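PDB 6MTZ: HepC.19480.a.B1 from Helicobacter pylori, which is of unknown function but is probably a DHH/DHHA1-type phosphoesterase that hydrolyses phosphodiester bonds with the aid of metal ions. Local coordinates for residues Q25-S28 against K29-K33; S258-Q262 against D263-F267; V215-D218 against N219-R223. All coordinates share one frame; numbering follows the deposited sequence.

Contact 1: Q25-S28 against K29-K33; sequences QLVS and KQFFK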
loop_
_atom_site.group_PDB
_atom_site.type_symbol
_atom_site.label_atom_id
_atom_site.label_comp_id
_atom_site.label_asym_id
_atom_site.label_seq_id
_atom_site.Cartn_x
_atom_site.Cartn_y
_atom_site.Cartn_z
ATOM N N GLN A 25 -10.458 2.348 5.246
ATOM C CA GLN A 25 -9.935 3.670 4.937
ATOM C C GLN A 25 -10.807 4.435 3.954
ATOM O O GLN A 25 -10.827 5.670 3.997
ATOM C CB GLN A 25 -8.515 3.533 4.399
ATOM C CG GLN A 25 -7.570 3.038 5.478
ATOM C CD GLN A 25 -6.200 2.702 4.955
ATOM O OE1 GLN A 25 -6.048 2.182 3.846
ATOM N NE2 GLN A 25 -5.186 2.984 5.759
ATOM N N LEU A 26 -11.531 3.737 3.070
ATOM C CA LEU A 26 -12.619 4.401 2.356
ATOM C C LEU A 26 -13.603 4.993 3.350
ATOM O O LEU A 26 -14.037 6.145 3.209
ATOM C CB LEU A 26 -13.332 3.422 1.420
ATOM C CG LEU A 26 -14.463 3.976 0.536
ATOM C CD1 LEU A 26 -14.599 3.145 -0.724
ATOM C CD2 LEU A 26 -15.805 3.993 1.244
ATOM N N VAL A 27 -13.952 4.218 4.372
ATOM C CA VAL A 27 -14.931 4.682 5.345
ATOM C C VAL A 27 -14.383 5.881 6.100
ATOM O O VAL A 27 -15.041 6.923 6.196
ATOM C CB VAL A 27 -15.321 3.538 6.295
ATOM C CG1 VAL A 27 -16.022 4.097 7.543
ATOM C CG2 VAL A 27 -16.216 2.518 5.570
ATOM N N SER A 28 -13.151 5.771 6.614
ATOM C CA SER A 28 -12.620 6.851 7.443
ATOM C C SER A 28 -12.443 8.130 6.647
ATOM O O SER A 28 -12.599 9.220 7.205
ATOM C CB SER A 28 -11.295 6.459 8.092
ATOM O OG SER A 28 -10.267 6.304 7.137
ATOM N N LYS A 29 -12.102 8.027 5.352
ATOM C CA LYS A 29 -11.984 9.249 4.542
ATOM C C LYS A 29 -13.333 9.929 4.330
ATOM O O LYS A 29 -13.373 11.107 3.957
ATOM C CB LYS A 29 -11.343 8.949 3.182
ATOM C CG LYS A 29 -9.828 8.799 3.241
ATOM C CD LYS A 29 -9.309 7.888 2.152
ATOM C CE LYS A 29 -8.771 8.690 1.005
ATOM N NZ LYS A 29 -7.531 9.358 1.417
ATOM N N GLN A 30 -14.441 9.225 4.563
ATOM C CA GLN A 30 -15.734 9.886 4.484
ATOM C C GLN A 30 -16.006 10.767 5.696
ATOM O O GLN A 30 -16.927 11.588 5.647
ATOM C CB GLN A 30 -16.839 8.842 4.304
ATOM C CG GLN A 30 -16.722 8.089 2.954
ATOM C CD GLN A 30 -17.187 8.929 1.766
ATOM O OE1 GLN A 30 -18.220 9.600 1.834
ATOM N NE2 GLN A 30 -16.415 8.906 0.675
ATOM N N PHE A 31 -15.205 10.657 6.759
ATOM C CA PHE A 31 -15.467 11.407 7.981
ATOM C C PHE A 31 -14.439 12.478 8.290
ATOM O O PHE A 31 -14.792 13.481 8.906
ATOM C CB PHE A 31 -15.576 10.461 9.185
ATOM C CG PHE A 31 -16.826 9.624 9.172
ATOM C CD1 PHE A 31 -16.867 8.431 8.462
ATOM C CD2 PHE A 31 -17.969 10.047 9.828
ATOM C CE1 PHE A 31 -18.034 7.660 8.421
ATOM C CE2 PHE A 31 -19.131 9.298 9.787
ATOM C CZ PHE A 31 -19.172 8.096 9.086
ATOM N N PHE A 32 -13.187 12.316 7.871
ATOM C CA PHE A 32 -12.108 13.158 8.375
ATOM C C PHE A 32 -11.501 13.971 7.246
ATOM O O PHE A 32 -10.968 13.404 6.287
ATOM C CB PHE A 32 -11.050 12.308 9.069
ATOM C CG PHE A 32 -11.553 11.661 10.317
ATOM C CD1 PHE A 32 -12.179 12.418 11.292
ATOM C CD2 PHE A 32 -11.409 10.306 10.515
ATOM C CE1 PHE A 32 -12.654 11.831 12.440
ATOM C CE2 PHE A 32 -11.873 9.712 11.665
ATOM C CZ PHE A 32 -12.500 10.476 12.624
ATOM N N LYS A 33 -11.586 15.298 7.380
ATOM C CA LYS A 33 -10.970 16.208 6.425
ATOM C C LYS A 33 -9.448 16.161 6.498
ATOM O O LYS A 33 -8.778 16.316 5.472
ATOM C CB LYS A 33 -11.466 17.632 6.673
HETATM O O HOH W 1 -13.925 7.730 1.116
#
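The ring of Phe31 turns its edge to the main chain of Val27. Val27 O lies in the ring plane, 3.3 Å from Phe31 CD1. On the same side of the helix, Val27 CG1 reaches Phe31 CE1 at 4.2 Å, and the two side chains run side by side. The Phe32 ring has Phe31 CB over the centre of one face, and Ser28 O approaches it obliquely. Tyr137 meets the Phe32 ring edge to face.

The amide of Gln30 is turned back by a bend at chi2 (-76°). Its NE2 gives a hydrogen bond of 2.8 Å to a water oxygen. That water in turn donates to Leu26 O at 2.6 Å, so it bridges the side chain to the preceding turn. Gln30 OE1 is bound by Asn144.

The backbone bonds change character along the segment. Lys29 N bonds to Gln25 O at 3.0 Å, an i+4 bond. Gln30 N then bonds mainly to Val27 O at 2.9 Å, with only a weak bond to Leu26 O. Ser28 O takes one i+3 and one i+4 bond: Phe31 N from above the carbonyl plane and Phe32 N nearly along the C=O axis. The chain then runs on to strand 35-39.

Ser28 OG bonds to His13, and the Gln25 amide bonds to Asn39 and His13 O, tying the helix to strands 10-15 and 35-39. Helix 19-29 is thus the helix of a beta-alpha-beta unit. Leu26 packs on helices 145-159 and 190-203, while Val27 and Phe31 face helix 125-136.

Contact 2: S258-Q262 against D263-F267; sequences SVYYQ and DKKGF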
loop_
_atom_site.group_PDB
_atom_site.type_symbol
_atom_site.label_atom_id
_atom_site.label_comp_id
_atom_site.label_asym_id
_atom_site.label_seq_id
_atom_site.Cartn_x
_atom_site.Cartn_y
_atom_site.Cartn_z
ATOM N N SER A 258 18.808 7.601 -7.144
ATOM C CA SER A 258 19.971 7.510 -8.018
ATOM C C SER A 258 21.109 6.785 -7.319
ATOM O O SER A 258 21.406 7.055 -6.153
ATOM C CB SER A 258 20.438 8.893 -8.439
ATOM O OG SER A 258 19.666 9.366 -9.513
ATOM N N VAL A 259 21.750 5.872 -8.037
ATOM C CA VAL A 259 22.908 5.150 -7.536
ATOM C C VAL A 259 23.971 5.175 -8.626
ATOM O O VAL A 259 23.674 5.362 -9.809
ATOM C CB VAL A 259 22.554 3.704 -7.119
ATOM C CG1 VAL A 259 21.824 3.717 -5.782
ATOM C CG2 VAL A 259 21.682 3.035 -8.190
ATOM N N TYR A 260 25.227 4.994 -8.217
ATOM C CA TYR A 260 26.360 5.228 -9.111
ATOM C C TYR A 260 27.314 4.047 -9.067
ATOM O O TYR A 260 27.895 3.748 -8.019
ATOM C CB TYR A 260 27.073 6.532 -8.743
ATOM C CG TYR A 260 26.112 7.703 -8.789
ATOM C CD1 TYR A 260 25.340 8.039 -7.677
ATOM C CD2 TYR A 260 25.938 8.445 -9.960
ATOM C CE1 TYR A 260 24.443 9.095 -7.718
ATOM C CE2 TYR A 260 25.036 9.504 -10.010
ATOM C CZ TYR A 260 24.296 9.824 -8.882
ATOM O OH TYR A 260 23.407 10.872 -8.911
ATOM N N TYR A 261 27.459 3.376 -10.205
ATOM C CA TYR A 261 28.407 2.282 -10.393
ATOM C C TYR A 261 29.496 2.761 -11.346
ATOM O O TYR A 261 29.242 2.943 -12.546
ATOM C CB TYR A 261 27.701 1.043 -10.944
ATOM C CG TYR A 261 28.655 -0.062 -11.350
ATOM C CD1 TYR A 261 29.240 -0.886 -10.394
ATOM C CD2 TYR A 261 28.964 -0.286 -12.692
ATOM C CE1 TYR A 261 30.108 -1.897 -10.759
ATOM C CE2 TYR A 261 29.833 -1.289 -13.066
ATOM C CZ TYR A 261 30.408 -2.087 -12.094
ATOM O OH TYR A 261 31.260 -3.092 -12.455
ATOM N N GLN A 262 30.702 2.962 -10.818
ATOM C CA GLN A 262 31.850 3.431 -11.598
ATOM C C GLN A 262 31.462 4.743 -12.251
ATOM O O GLN A 262 31.183 5.718 -11.522
ATOM C CB GLN A 262 32.291 2.332 -12.568
ATOM C CG GLN A 262 32.668 1.027 -11.920
ATOM C CD GLN A 262 33.338 0.078 -12.896
ATOM O OE1 GLN A 262 33.169 0.197 -14.113
ATOM N NE2 GLN A 262 34.111 -0.863 -12.367
ATOM N N ASP A 263 31.412 4.837 -13.576
ATOM C CA ASP A 263 31.018 6.048 -14.275
ATOM C C ASP A 263 29.577 6.015 -14.772
ATOM O O ASP A 263 29.160 6.951 -15.456
ATOM C CB ASP A 263 31.966 6.296 -15.449
ATOM C CG ASP A 263 31.923 5.180 -16.470
ATOM O OD1 ASP A 263 32.105 5.455 -17.675
ATOM O OD2 ASP A 263 31.686 4.023 -16.070
ATOM N N LYS A 264 28.808 4.981 -14.446
ATOM C CA LYS A 264 27.426 4.876 -14.895
ATOM C C LYS A 264 26.452 5.263 -13.782
ATOM O O LYS A 264 26.711 5.043 -12.593
ATOM C CB LYS A 264 27.118 3.455 -15.387
ATOM C CG LYS A 264 28.167 2.882 -16.342
ATOM C CD LYS A 264 28.164 3.607 -17.672
ATOM C CE LYS A 264 29.182 3.016 -18.636
ATOM N NZ LYS A 264 29.022 3.608 -20.001
ATOM N N LYS A 265 25.322 5.843 -14.176
ATOM C CA LYS A 265 24.263 6.215 -13.239
ATOM C C LYS A 265 23.089 5.262 -13.389
ATOM O O LYS A 265 22.635 5.000 -14.508
ATOM C CB LYS A 265 23.790 7.662 -13.453
ATOM C CG LYS A 265 22.668 8.075 -12.492
ATOM C CD LYS A 265 22.371 9.584 -12.498
ATOM C CE LYS A 265 21.481 9.997 -13.671
ATOM N NZ LYS A 265 21.084 11.438 -13.608
ATOM N N GLY A 266 22.585 4.763 -12.264
ATOM C CA GLY A 266 21.433 3.890 -12.274
ATOM C C GLY A 266 20.343 4.394 -11.359
ATOM O O GLY A 266 20.550 5.266 -10.510
ATOM N N PHE A 267 19.153 3.817 -11.530
ATOM C CA PHE A 267 17.977 4.127 -10.731
ATOM C C PHE A 267 17.590 2.863 -9.981
ATOM O O PHE A 267 17.410 1.806 -10.599
ATOM C CB PHE A 267 16.828 4.616 -11.620
ATOM C CG PHE A 267 15.578 5.019 -10.864
ATOM C CD1 PHE A 267 14.764 4.069 -10.255
ATOM C CD2 PHE A 267 15.184 6.348 -10.814
ATOM C CE1 PHE A 267 13.622 4.438 -9.587
ATOM C CE2 PHE A 267 14.029 6.724 -10.148
ATOM C CZ PHE A 267 13.246 5.764 -9.536
#
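Val259 and Gly266 form the tight centre of this hairpin. Val259 N bonds to Gly266 O and Gly266 N to Val259 O, both at 2.8 Å and both nearly straight at the hydrogen. Val259 CG2 lies 3.4 Å from Gly266 O, where the glycine has no side chain of its own. The Val259 side chain is on the same sheet face as Tyr261, which is buried against helix 311-318. Nearer the turn, Tyr261 and Lys264 make a second hydrogen-bonded pair; Lys264 N to Tyr261 O is 2.8 Å, and the return bond is more bent.

The solvent side is at Tyr260, on the other face. Its exposed ring and the Lys265 chain run side by side across a non-hydrogen-bonded pair, with Tyr260 CE2 3.6 Å from Lys265 CD. A type II' turn closes the hairpin at the solvent end. Gln262 takes a positive phi (57°) there, and its CG sits over the centre of one face of the Tyr261 ring.

Lys265 meets the tyrosine with its methylenes, CB to CD. Its NZ makes a salt bridge with Asp288, and Phe289 adds a cation-pi contact. The Val259-Gly266 and Tyr261-Lys264 pairs fix the register, while the lysine charge is directed toward the loop before strand 291-295 and is probably stabilised there.

Contact 3: V215-D218 against N219-R223; sequences VAYD and NDLFR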
loop_
_atom_site.group_PDB
_atom_site.type_symbol
_atom_site.label_atom_id
_atom_site.label_comp_id
_atom_site.label_asym_id
_atom_site.label_seq_id
_atom_site.Cartn_x
_atom_site.Cartn_y
_atom_site.Cartn_z
ATOM N N VAL A 215 -22.175 -9.567 -11.596
ATOM C CA VAL A 215 -21.669 -9.815 -12.939
ATOM C C VAL A 215 -21.383 -8.507 -13.658
ATOM O O VAL A 215 -20.403 -8.398 -14.401
ATOM C CB VAL A 215 -22.664 -10.673 -13.735
ATOM C CG1 VAL A 215 -22.196 -10.808 -15.171
ATOM C CG2 VAL A 215 -22.814 -12.043 -13.088
ATOM N N ALA A 216 -22.243 -7.505 -13.471
ATOM C CA ALA A 216 -22.047 -6.233 -14.155
ATOM C C ALA A 216 -20.739 -5.595 -13.730
ATOM O O ALA A 216 -19.964 -5.118 -14.564
ATOM C CB ALA A 216 -23.220 -5.294 -13.869
ATOM N N TYR A 217 -20.479 -5.564 -12.425
ATOM C CA TYR A 217 -19.222 -5.009 -11.963
ATOM C C TYR A 217 -18.060 -5.887 -12.405
ATOM O O TYR A 217 -17.029 -5.379 -12.855
ATOM C CB TYR A 217 -19.242 -4.844 -10.438
ATOM C CG TYR A 217 -17.981 -4.216 -9.872
ATOM C CD1 TYR A 217 -17.656 -2.897 -10.160
ATOM C CD2 TYR A 217 -17.119 -4.939 -9.055
ATOM C CE1 TYR A 217 -16.506 -2.313 -9.649
ATOM C CE2 TYR A 217 -15.978 -4.366 -8.533
ATOM C CZ TYR A 217 -15.675 -3.045 -8.839
ATOM O OH TYR A 217 -14.543 -2.451 -8.326
ATOM N N ASP A 218 -18.226 -7.210 -12.333
ATOM C CA ASP A 218 -17.138 -8.114 -12.702
ATOM C C ASP A 218 -16.656 -7.863 -14.134
ATOM O O ASP A 218 -15.446 -7.832 -14.395
ATOM C CB ASP A 218 -17.596 -9.562 -12.528
ATOM C CG ASP A 218 -16.442 -10.557 -12.577
ATOM O OD1 ASP A 218 -15.326 -10.216 -12.120
ATOM O OD2 ASP A 218 -16.656 -11.681 -13.082
ATOM N N ASN A 219 -17.586 -7.658 -15.070
ATOM C CA ASN A 219 -17.243 -7.525 -16.478
ATOM C C ASN A 219 -16.801 -6.115 -16.859
ATOM O O ASN A 219 -16.270 -5.933 -17.961
ATOM C CB ASN A 219 -18.429 -7.944 -17.351
ATOM C CG ASN A 219 -18.629 -9.435 -17.379
ATOM O OD1 ASN A 219 -17.683 -10.197 -17.176
ATOM N ND2 ASN A 219 -19.864 -9.868 -17.619
ATOM N N ASP A 220 -17.009 -5.124 -15.985
ATOM C CA ASP A 220 -16.624 -3.739 -16.246
ATOM C C ASP A 220 -15.284 -3.376 -15.643
ATOM O O ASP A 220 -14.715 -2.341 -16.012
ATOM C CB ASP A 220 -17.659 -2.746 -15.671
ATOM C CG ASP A 220 -18.874 -2.550 -16.573
ATOM O OD1 ASP A 220 -18.989 -3.221 -17.622
ATOM O OD2 ASP A 220 -19.731 -1.715 -16.211
ATOM N N LEU A 221 -14.784 -4.191 -14.715
ATOM C CA LEU A 221 -13.667 -3.775 -13.870
ATOM C C LEU A 221 -12.392 -3.516 -14.668
ATOM O O LEU A 221 -11.680 -2.543 -14.397
ATOM C CB LEU A 221 -13.412 -4.838 -12.803
ATOM C CG LEU A 221 -12.212 -4.587 -11.900
ATOM C CD1 LEU A 221 -12.281 -3.223 -11.232
ATOM C CD2 LEU A 221 -12.151 -5.672 -10.854
ATOM N N PHE A 222 -12.073 -4.388 -15.636
ATOM C CA PHE A 222 -10.799 -4.287 -16.349
ATOM C C PHE A 222 -10.670 -2.934 -17.041
ATOM O O PHE A 222 -9.655 -2.239 -16.892
ATOM C CB PHE A 222 -10.663 -5.434 -17.364
ATOM C CG PHE A 222 -9.326 -5.461 -18.102
ATOM C CD1 PHE A 222 -8.166 -5.891 -17.458
ATOM C CD2 PHE A 222 -9.244 -5.106 -19.444
ATOM C CE1 PHE A 222 -6.944 -5.941 -18.129
ATOM C CE2 PHE A 222 -8.015 -5.154 -20.143
ATOM C CZ PHE A 222 -6.869 -5.569 -19.481
ATOM N N ARG A 223 -11.715 -2.531 -17.769
ATOM C CA ARG A 223 -11.704 -1.235 -18.440
ATOM C C ARG A 223 -11.620 -0.108 -17.418
ATOM O O ARG A 223 -10.887 0.868 -17.616
ATOM C CB ARG A 223 -12.956 -1.091 -19.325
ATOM C CG ARG A 223 -13.004 0.199 -20.147
ATOM C CD ARG A 223 -14.173 0.251 -21.154
ATOM N NE ARG A 223 -14.137 1.519 -21.877
ATOM C CZ ARG A 223 -13.504 1.705 -23.031
ATOM N NH1 ARG A 223 -12.900 0.692 -23.626
ATOM N NH2 ARG A 223 -13.487 2.905 -23.597
HETATM O O HOH W 2 -20.613 -5.189 -17.301
#
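Tyr217 and Leu221 each extend CG opposite their own backbone nitrogen, with chi1 at -178° and 176°. These torsions send both side chains to the same flank of the helix, one turn apart. The two cross at an angle, and Leu221 CD1 comes 3.8 Å from Tyr217 OH and 4.2 Å from Tyr217 CZ. The Tyr217 hydroxyl bonds to Leu200 O, which holds the far end of the ring. Tyr207 meets that ring edge to face.

A second i+4 pair lies on the exposed side. Val215 CG1 touches Asn219 ND2 at 3.5 Å, the side chains running alongside each other. The Asp220 side chain lies against Ala216 O, with CG 3.4 Å from that oxygen. A water donates to both Ala216 O (2.8 Å) and Asp220 OD1 (2.6 Å), while Asp220 OD2 bonds to Tyr207.

The backbone is uneven here. Asn219 N bonds to Val215 O at 3.0 Å. Asp220 N has a weak bond to Ala216 O and a better one to Tyr217 O, from well above the carbonyl plane. The N atoms of Phe222 and Arg223 lack bonds to the preceding turn. Asp218 forms a salt bridge with Arg176. This is a kinked amphipathic helix, packed through Tyr217 and Leu221 on helix 168-180.

Overall arrangement
The three contacts are separate local elements, and none touches another. Contact 1 lies beside the parallel sheet of the N-terminal domain. Contact 3 belongs to the helical region that follows, with its centre 25 Å from that of contact 1 and nearest atoms about 9 Å apart. Helix 190-203 relates them, since it touches contact 1 and Leu200 O on it accepts a hydrogen bond from the Tyr217 hydroxyl. Contact 2 is the edge hairpin of the C-terminal mixed sheet, 42 Å from contact 1 and 43 Å from contact 3 between centres. Contacts 1 and 2 lie on opposite sides of the chain's centre. As in DHH/DHHA1 relatives, an active site would be expected between the two domains.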